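Local structure of esterase (uncultured bacterium pCosCE1, 7ATL) at residues Lys10-Val15 / Val38-Ala43; Arg24-Val29 / Thr219-Thr224. The protein hydrolyses carboxylic esters as a family VIII carboxylesterase of the beta-lactamase-like type and shows promiscuous acyltransferase activity. All coordinates share one frame; numbering follows the deposited sequence.

Both contacts lie near one margin of the large sheet, their centres 18 Å apart, and strand 27-34 connects them. The chain runs through helix 3-21 (contact 1), then strand 27-34 (contact 2), and turns back into strand 37-44 (contact 1); the last segment, 219-224, follows some 175 residues later, so the segments alternate. Strands 27-34 and 37-44 are antiparallel neighbours at one margin of the seven-stranded sheet, where A43 CB packs 4.2 Å from V29 CG2. Contact 1 therefore lays the N-terminal helix on the outermost strand, whereas contact 2 joins the start of the next strand to the small sheet containing strand 221-222.

Contact 1 of 2, residues Lys10-Val15 / Val38-Ala43; sequences KRVQGV and VIYANA
The phenol oxygen of Y40 lies where Q13 of the helix and N42 of the strand come together, and N42 ND2 donates a weak, bent hydrogen bond to Y40 OH (3.3 Å). Q13 reaches the strand with a chain bent at chi2, which brings its terminal amide up to that of N42. The two side chains cross at about a right angle, their amide planes 69° apart; how the Q13 amide is turned about its last bond is doubtful. Next to these polar groups V12 covers one face of the Y40 ring. Its CB stands 4.2 Å from the ring centroid, 22° off the normal, in a CH-pi contact, and CG1 presses on the hydroxyl-bearing half, 3.2 Å from Y40 CE2. Placing V12 CG1 anti to the backbone N (chi1 171°) turns this methyl onto the ring.

Helix 3-21 here rides on the outermost strand of the large antiparallel sheet of the beta-lactamase fold, nearly parallel to it, with segment axes 10.1 Å apart. Strand 37-44 has a classic beta bulge at I39 and Y40, both facing I32 of the adjoining strand. V12 also touches I376 and A379 of the C-terminal helix 372-381, while R11 NE donates to A379 O of that helix.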
ATOM      1  N   LYS A  10      -5.203  21.461  16.317  1.00 44.47           N
ATOM      2  CA  LYS A  10      -6.636  21.748  16.582  1.00 52.00           C
ATOM      3  C   LYS A  10      -7.463  21.010  15.520  1.00 46.63           C
ATOM      4  O   LYS A  10      -8.225  20.112  15.905  1.00 40.86           O
ATOM      5  CB  LYS A  10      -6.853  23.274  16.614  1.00 65.99           C
ATOM      6  CG  LYS A  10      -8.249  23.792  16.977  1.00 76.13           C
ATOM      7  CD  LYS A  10      -8.866  23.209  18.251  1.00 85.22           C
ATOM      8  CE  LYS A  10      -7.980  23.281  19.482  1.00 88.95           C
ATOM      9  NZ  LYS A  10      -7.780  24.672  19.955  1.00 87.76           N
ATOM     10  N   ARG A  11      -7.279  21.347  14.235  1.00 44.81           N
ATOM     11  CA  ARG A  11      -8.146  20.904  13.104  1.00 43.10           C
ATOM     12  C   ARG A  11      -8.098  19.377  12.977  1.00 42.30           C
ATOM     13  O   ARG A  11      -9.179  18.745  12.875  1.00 40.22           O
ATOM     14  CB  ARG A  11      -7.700  21.554  11.788  1.00 43.59           C
ATOM     15  CG  ARG A  11      -7.977  23.048  11.684  1.00 41.90           C
ATOM     16  CD  ARG A  11      -7.735  23.583  10.284  1.00 45.51           C
ATOM     17  NE  ARG A  11      -6.362  23.378   9.798  1.00 47.10           N
ATOM     18  CZ  ARG A  11      -5.300  24.146  10.065  1.00 46.48           C
ATOM     19  NH1 ARG A  11      -5.398  25.207  10.849  1.00 49.74           N
ATOM     20  NH2 ARG A  11      -4.120  23.835   9.555  1.00 48.33           N
ATOM     21  N   VAL A  12      -6.890  18.811  13.017  1.00 41.56           N
ATOM     22  CA  VAL A  12      -6.631  17.361  12.778  1.00 44.70           C
ATOM     23  C   VAL A  12      -7.224  16.549  13.933  1.00 48.23           C
ATOM     24  O   VAL A  12      -8.054  15.654  13.650  1.00 52.17           O
ATOM     25  CB  VAL A  12      -5.130  17.087  12.592  1.00 42.38           C
ATOM     26  CG1 VAL A  12      -4.827  15.600  12.556  1.00 42.48           C
ATOM     27  CG2 VAL A  12      -4.614  17.769  11.340  1.00 42.09           C
ATOM     28  N   GLN A  13      -6.820  16.858  15.169  1.00 48.79           N
ATOM     29  CA  GLN A  13      -7.417  16.315  16.418  1.00 49.67           C
ATOM     30  C   GLN A  13      -8.953  16.335  16.316  1.00 48.89           C
ATOM     31  O   GLN A  13      -9.601  15.317  16.663  1.00 44.91           O
ATOM     32  CB  GLN A  13      -6.961  17.159  17.604  1.00 57.93           C
ATOM     33  CG  GLN A  13      -7.341  16.565  18.947  1.00 68.06           C
ATOM     34  CD  GLN A  13      -6.620  15.253  19.122  1.00 76.98           C
ATOM     35  OE1 GLN A  13      -5.427  15.150  18.835  1.00 86.69           O
ATOM     36  NE2 GLN A  13      -7.341  14.236  19.569  1.00 78.86           N
ATOM     37  N   GLY A  14      -9.524  17.456  15.861  1.00 44.91           N
ATOM     38  CA  GLY A  14     -10.982  17.633  15.738  1.00 43.05           C
ATOM     39  C   GLY A  14     -11.582  16.579  14.835  1.00 42.89           C
ATOM     40  O   GLY A  14     -12.600  16.001  15.216  1.00 43.50           O
ATOM     41  N   VAL A  15     -10.948  16.334  13.684  1.00 44.00           N
ATOM     42  CA  VAL A  15     -11.438  15.374  12.650  1.00 44.35           C
ATOM     43  C   VAL A  15     -11.390  13.950  13.220  1.00 39.72           C
ATOM     44  O   VAL A  15     -12.325  13.189  12.948  1.00 41.12           O
ATOM     45  CB  VAL A  15     -10.653  15.497  11.324  1.00 42.86           C
ATOM     46  CG1 VAL A  15     -10.927  14.331  10.385  1.00 41.13           C
ATOM     47  CG2 VAL A  15     -10.957  16.809  10.607  1.00 42.67           C
ATOM     48  N   VAL A  38       8.605  16.434  12.060  1.00 31.51           N
ATOM     49  CA  VAL A  38       7.262  16.020  12.539  1.00 31.15           C
ATOM     50  C   VAL A  38       6.619  17.260  13.178  1.00 30.59           C
ATOM     51  O   VAL A  38       7.044  17.654  14.255  1.00 34.69           O
ATOM     52  CB  VAL A  38       7.401  14.807  13.486  1.00 32.70           C
ATOM     53  CG1 VAL A  38       6.141  14.524  14.298  1.00 36.83           C
ATOM     54  CG2 VAL A  38       7.843  13.554  12.751  1.00 29.03           C
ATOM     55  N   ILE A  39       5.662  17.895  12.508  1.00 30.52           N
ATOM     56  CA  ILE A  39       4.897  19.052  13.060  1.00 30.74           C
ATOM     57  C   ILE A  39       3.647  18.555  13.807  1.00 32.31           C
ATOM     58  O   ILE A  39       3.121  19.318  14.609  1.00 35.88           O
ATOM     59  CB  ILE A  39       4.542  20.068  11.956  1.00 31.12           C
ATOM     60  CG1 ILE A  39       3.581  19.480  10.918  1.00 31.45           C
ATOM     61  CG2 ILE A  39       5.792  20.616  11.285  1.00 32.71           C
ATOM     62  CD1 ILE A  39       2.866  20.505  10.073  1.00 29.72           C
ATOM     63  N   TYR A  40       3.171  17.335  13.568  1.00 34.69           N
ATOM     64  CA  TYR A  40       2.002  16.750  14.281  1.00 36.27           C
ATOM     65  C   TYR A  40       2.144  15.220  14.370  1.00 37.81           C
ATOM     66  O   TYR A  40       2.438  14.583  13.343  1.00 33.11           O
ATOM     67  CB  TYR A  40       0.701  17.141  13.576  1.00 34.35           C
ATOM     68  CG  TYR A  40      -0.543  16.531  14.169  1.00 35.58           C
ATOM     69  CD1 TYR A  40      -1.222  17.159  15.199  1.00 35.94           C
ATOM     70  CD2 TYR A  40      -1.050  15.319  13.713  1.00 38.62           C
ATOM     71  CE1 TYR A  40      -2.379  16.621  15.746  1.00 36.99           C
ATOM     72  CE2 TYR A  40      -2.201  14.754  14.259  1.00 37.97           C
ATOM     73  CZ  TYR A  40      -2.869  15.412  15.282  1.00 38.94           C
ATOM     74  OH  TYR A  40      -4.001  14.896  15.838  1.00 38.22           O
ATOM     75  N   ALA A  41       1.921  14.656  15.565  1.00 37.50           N
ATOM     76  CA  ALA A  41       1.948  13.200  15.853  1.00 35.62           C
ATOM     77  C   ALA A  41       0.861  12.863  16.872  1.00 37.99           C
ATOM     78  O   ALA A  41       0.953  13.377  17.982  1.00 37.96           O
ATOM     79  CB  ALA A  41       3.293  12.793  16.401  1.00 33.12           C
ATOM     80  N   ASN A  42      -0.102  11.999  16.547  1.00 40.89           N
ATOM     81  CA  ASN A  42      -1.206  11.723  17.500  1.00 40.70           C
ATOM     82  C   ASN A  42      -1.800  10.326  17.320  1.00 38.24           C
ATOM     83  O   ASN A  42      -2.237  10.010  16.212  1.00 38.41           O
ATOM     84  CB  ASN A  42      -2.293  12.788  17.392  1.00 44.18           C
ATOM     85  CG  ASN A  42      -3.167  12.794  18.622  1.00 46.88           C
ATOM     86  OD1 ASN A  42      -2.674  12.618  19.737  1.00 49.27           O
ATOM     87  ND2 ASN A  42      -4.460  12.954  18.421  1.00 50.32           N
ATOM     88  N   ALA A  43      -1.857   9.561  18.414  1.00 37.14           N
ATOM     89  CA  ALA A  43      -2.638   8.309  18.565  1.00 34.77           C
ATOM     90  C   ALA A  43      -4.005   8.656  19.154  1.00 33.34           C
ATOM     91  O   ALA A  43      -4.012   9.317  20.177  1.00 34.26           O
ATOM     92  CB  ALA A  43      -1.884   7.367  19.465  1.00 33.22           C
TER

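Contact 2 of 2, residues Arg24-Val29 / Thr219-Thr224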
ATOM      1  N   ARG A  24     -17.072   5.969  13.320  1.00 42.77           N
ATOM      2  CA  ARG A  24     -16.592   5.797  11.921  1.00 40.44           C
ATOM      3  C   ARG A  24     -15.195   5.167  11.984  1.00 38.16           C
ATOM      4  O   ARG A  24     -14.886   4.332  11.139  1.00 39.27           O
ATOM      5  CB  ARG A  24     -16.583   7.139  11.180  1.00 40.44           C
ATOM      6  CG  ARG A  24     -17.868   7.480  10.435  1.00 41.26           C
ATOM      7  CD  ARG A  24     -17.996   8.987  10.222  1.00 44.69           C
ATOM      8  NE  ARG A  24     -16.841   9.565   9.540  1.00 47.47           N
ATOM      9  CZ  ARG A  24     -16.117  10.622   9.926  1.00 53.03           C
ATOM     10  NH1 ARG A  24     -16.404  11.321  11.012  1.00 54.16           N
ATOM     11  NH2 ARG A  24     -15.093  10.998   9.181  1.00 61.29           N
ATOM     12  N   ILE A  25     -14.412   5.554  12.987  1.00 38.15           N
ATOM     13  CA  ILE A  25     -13.024   5.090  13.266  1.00 40.62           C
ATOM     14  C   ILE A  25     -12.984   4.611  14.719  1.00 40.84           C
ATOM     15  O   ILE A  25     -13.608   5.255  15.581  1.00 46.81           O
ATOM     16  CB  ILE A  25     -12.025   6.241  13.019  1.00 41.74           C
ATOM     17  CG1 ILE A  25     -12.069   6.697  11.562  1.00 46.88           C
ATOM     18  CG2 ILE A  25     -10.605   5.880  13.437  1.00 41.18           C
ATOM     19  CD1 ILE A  25     -11.774   5.584  10.563  1.00 49.00           C
ATOM     20  N   VAL A  26     -12.261   3.532  14.971  1.00 39.69           N
ATOM     21  CA  VAL A  26     -12.076   2.943  16.321  1.00 40.98           C
ATOM     22  C   VAL A  26     -10.822   3.557  16.946  1.00 44.42           C
ATOM     23  O   VAL A  26     -10.875   3.958  18.153  1.00 53.14           O
ATOM     24  CB  VAL A  26     -11.999   1.413  16.198  1.00 41.40           C
ATOM     25  CG1 VAL A  26     -11.584   0.745  17.506  1.00 43.31           C
ATOM     26  CG2 VAL A  26     -13.323   0.867  15.681  1.00 41.37           C
ATOM     27  N   GLY A  27      -9.745   3.606  16.159  1.00 39.61           N
ATOM     28  CA  GLY A  27      -8.435   4.172  16.536  1.00 38.25           C
ATOM     29  C   GLY A  27      -7.605   4.537  15.313  1.00 35.60           C
ATOM     30  O   GLY A  27      -7.810   3.952  14.218  1.00 36.39           O
ATOM     31  N   SER A  28      -6.707   5.506  15.459  1.00 33.93           N
ATOM     32  CA  SER A  28      -5.797   5.957  14.371  1.00 32.90           C
ATOM     33  C   SER A  28      -4.501   6.467  14.982  1.00 30.92           C
ATOM     34  O   SER A  28      -4.507   6.859  16.167  1.00 34.40           O
ATOM     35  CB  SER A  28      -6.421   6.998  13.467  1.00 32.18           C
ATOM     36  OG  SER A  28      -6.433   8.269  14.096  1.00 33.03           O
ATOM     37  N   VAL A  29      -3.434   6.382  14.198  1.00 29.55           N
ATOM     38  CA  VAL A  29      -2.174   7.140  14.396  1.00 29.12           C
ATOM     39  C   VAL A  29      -1.965   8.000  13.151  1.00 29.27           C
ATOM     40  O   VAL A  29      -1.922   7.422  12.066  1.00 32.22           O
ATOM     41  CB  VAL A  29      -1.007   6.178  14.629  1.00 29.19           C
ATOM     42  CG1 VAL A  29       0.302   6.935  14.790  1.00 31.60           C
ATOM     43  CG2 VAL A  29      -1.280   5.284  15.821  1.00 29.85           C
ATOM     44  N   THR A 219      -5.982  -4.317  16.627  1.00 32.77           N
ATOM     45  CA  THR A 219      -7.094  -5.182  16.196  1.00 32.97           C
ATOM     46  C   THR A 219      -7.783  -4.576  14.961  1.00 33.81           C
ATOM     47  O   THR A 219      -8.222  -3.394  15.016  1.00 32.53           O
ATOM     48  CB  THR A 219      -8.032  -5.354  17.387  1.00 32.19           C
ATOM     49  OG1 THR A 219      -7.141  -5.763  18.422  1.00 29.92           O
ATOM     50  CG2 THR A 219      -9.171  -6.313  17.110  1.00 33.38           C
ATOM     51  N   ALA A 220      -7.939  -5.373  13.909  1.00 30.40           N
ATOM     52  CA  ALA A 220      -8.637  -4.966  12.675  1.00 31.50           C
ATOM     53  C   ALA A 220     -10.150  -4.982  12.903  1.00 30.89           C
ATOM     54  O   ALA A 220     -10.681  -6.026  13.358  1.00 40.20           O
ATOM     55  CB  ALA A 220      -8.252  -5.894  11.548  1.00 33.56           C
ATOM     56  N   TYR A 221     -10.814  -3.888  12.551  1.00 27.00           N
ATOM     57  CA  TYR A 221     -12.285  -3.710  12.588  1.00 27.41           C
ATOM     58  C   TYR A 221     -12.732  -3.416  11.157  1.00 28.89           C
ATOM     59  O   TYR A 221     -11.837  -3.001  10.357  1.00 32.90           O
ATOM     60  CB  TYR A 221     -12.687  -2.556  13.520  1.00 26.05           C
ATOM     61  CG  TYR A 221     -12.364  -2.794  14.970  1.00 26.40           C
ATOM     62  CD1 TYR A 221     -11.077  -2.617  15.445  1.00 27.19           C
ATOM     63  CD2 TYR A 221     -13.338  -3.219  15.863  1.00 27.17           C
ATOM     64  CE1 TYR A 221     -10.753  -2.884  16.764  1.00 28.56           C
ATOM     65  CE2 TYR A 221     -13.035  -3.477  17.188  1.00 27.35           C
ATOM     66  CZ  TYR A 221     -11.739  -3.306  17.642  1.00 29.25           C
ATOM     67  OH  TYR A 221     -11.420  -3.584  18.943  1.00 34.14           O
ATOM     68  N   HIS A 222     -14.025  -3.591  10.863  1.00 26.84           N
ATOM     69  CA  HIS A 222     -14.640  -3.214   9.570  1.00 33.15           C
ATOM     70  C   HIS A 222     -15.985  -2.530   9.831  1.00 35.69           C
ATOM     71  O   HIS A 222     -16.481  -2.720  10.940  1.00 37.20           O
ATOM     72  CB  HIS A 222     -14.757  -4.444   8.665  1.00 35.08           C
ATOM     73  CG  HIS A 222     -15.982  -5.240   8.921  1.00 35.85           C
ATOM     74  ND1 HIS A 222     -17.111  -5.107   8.119  1.00 38.25           N
ATOM     75  CD2 HIS A 222     -16.262  -6.141   9.898  1.00 37.75           C
ATOM     76  CE1 HIS A 222     -18.037  -5.928   8.582  1.00 43.08           C
ATOM     77  NE2 HIS A 222     -17.536  -6.579   9.688  1.00 38.51           N
ATOM     78  N   ASP A 223     -16.532  -1.795   8.847  1.00 41.41           N
ATOM     79  CA  ASP A 223     -17.757  -0.948   8.963  1.00 48.86           C
ATOM     80  C   ASP A 223     -19.005  -1.831   8.846  1.00 58.48           C
ATOM     81  O   ASP A 223     -19.071  -2.638   7.892  1.00 59.58           O
ATOM     82  CB  ASP A 223     -17.811   0.151   7.893  1.00 49.07           C
ATOM     83  CG  ASP A 223     -16.485   0.779   7.442  1.00 49.11           C
ATOM     84  OD1 ASP A 223     -15.709   1.283   8.295  1.00 43.42           O
ATOM     85  OD2 ASP A 223     -16.257   0.816   6.213  1.00 46.96           O
ATOM     86  N   THR A 224     -19.958  -1.690   9.782  1.00 82.19           N
ATOM     87  CA  THR A 224     -21.212  -2.504   9.875  1.00 94.90           C
ATOM     88  C   THR A 224     -22.414  -1.579  10.068  1.00 92.53           C
ATOM     89  O   THR A 224     -22.203  -0.357  10.011  1.00 82.86           O
ATOM     90  CB  THR A 224     -21.200  -3.496  11.049  1.00107.68           C
ATOM     91  OG1 THR A 224     -19.847  -3.750  11.424  1.00118.83           O
ATOM     92  CG2 THR A 224     -21.906  -4.806  10.746  1.00105.08           C
TER
HETATM   93  O   HOH W   1     -16.819   2.938   9.852  1.00 33.08           O
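Segments 24-29 and 219-224 pass each other in opposite directions without a backbone hydrogen bond between them, V26 facing Y221 with CA atoms 7.6 Å apart and R24 lying beside D223. The valine supplies the apolar half of the contact. Its CG1 stands over one face of the Y221 ring in a CH-pi contact, 4.0 Å from the centroid and 19° off the normal, displaced toward CE1. The second methyl, CG2, lies near the root of the ring, 3.9 Å from Y221 CG, so the branched end of V26 spans much of the ring's length. With CG anti to the carbonyl carbon (chi1 -65°), the Y221 ring is turned so that one face meets both methyls of V26, and the two side chains cross at about a right angle. At the far end of the ring, Y221 OH is hydrogen-bonded to R49 N and E50 OE1.

Two sheets of the beta-lactamase fold come together here: strand 27-34 belongs to the large antiparallel one, and strand 221-222 is the middle strand of a small mixed one, next to strand 363-364. T363 OG1 of that strand accepts a hydrogen bond from V26 N, and T363 also touches the D223 side chain. The polar half is bridged by one water, which donates to R24 O at 2.7 Å and to D223 OD1 at 2.5 Å. D223 OD2 is held by the backbone N of F365, while the guanidinium of R24 forms salt bridges with E22 and E366 instead of meeting D223.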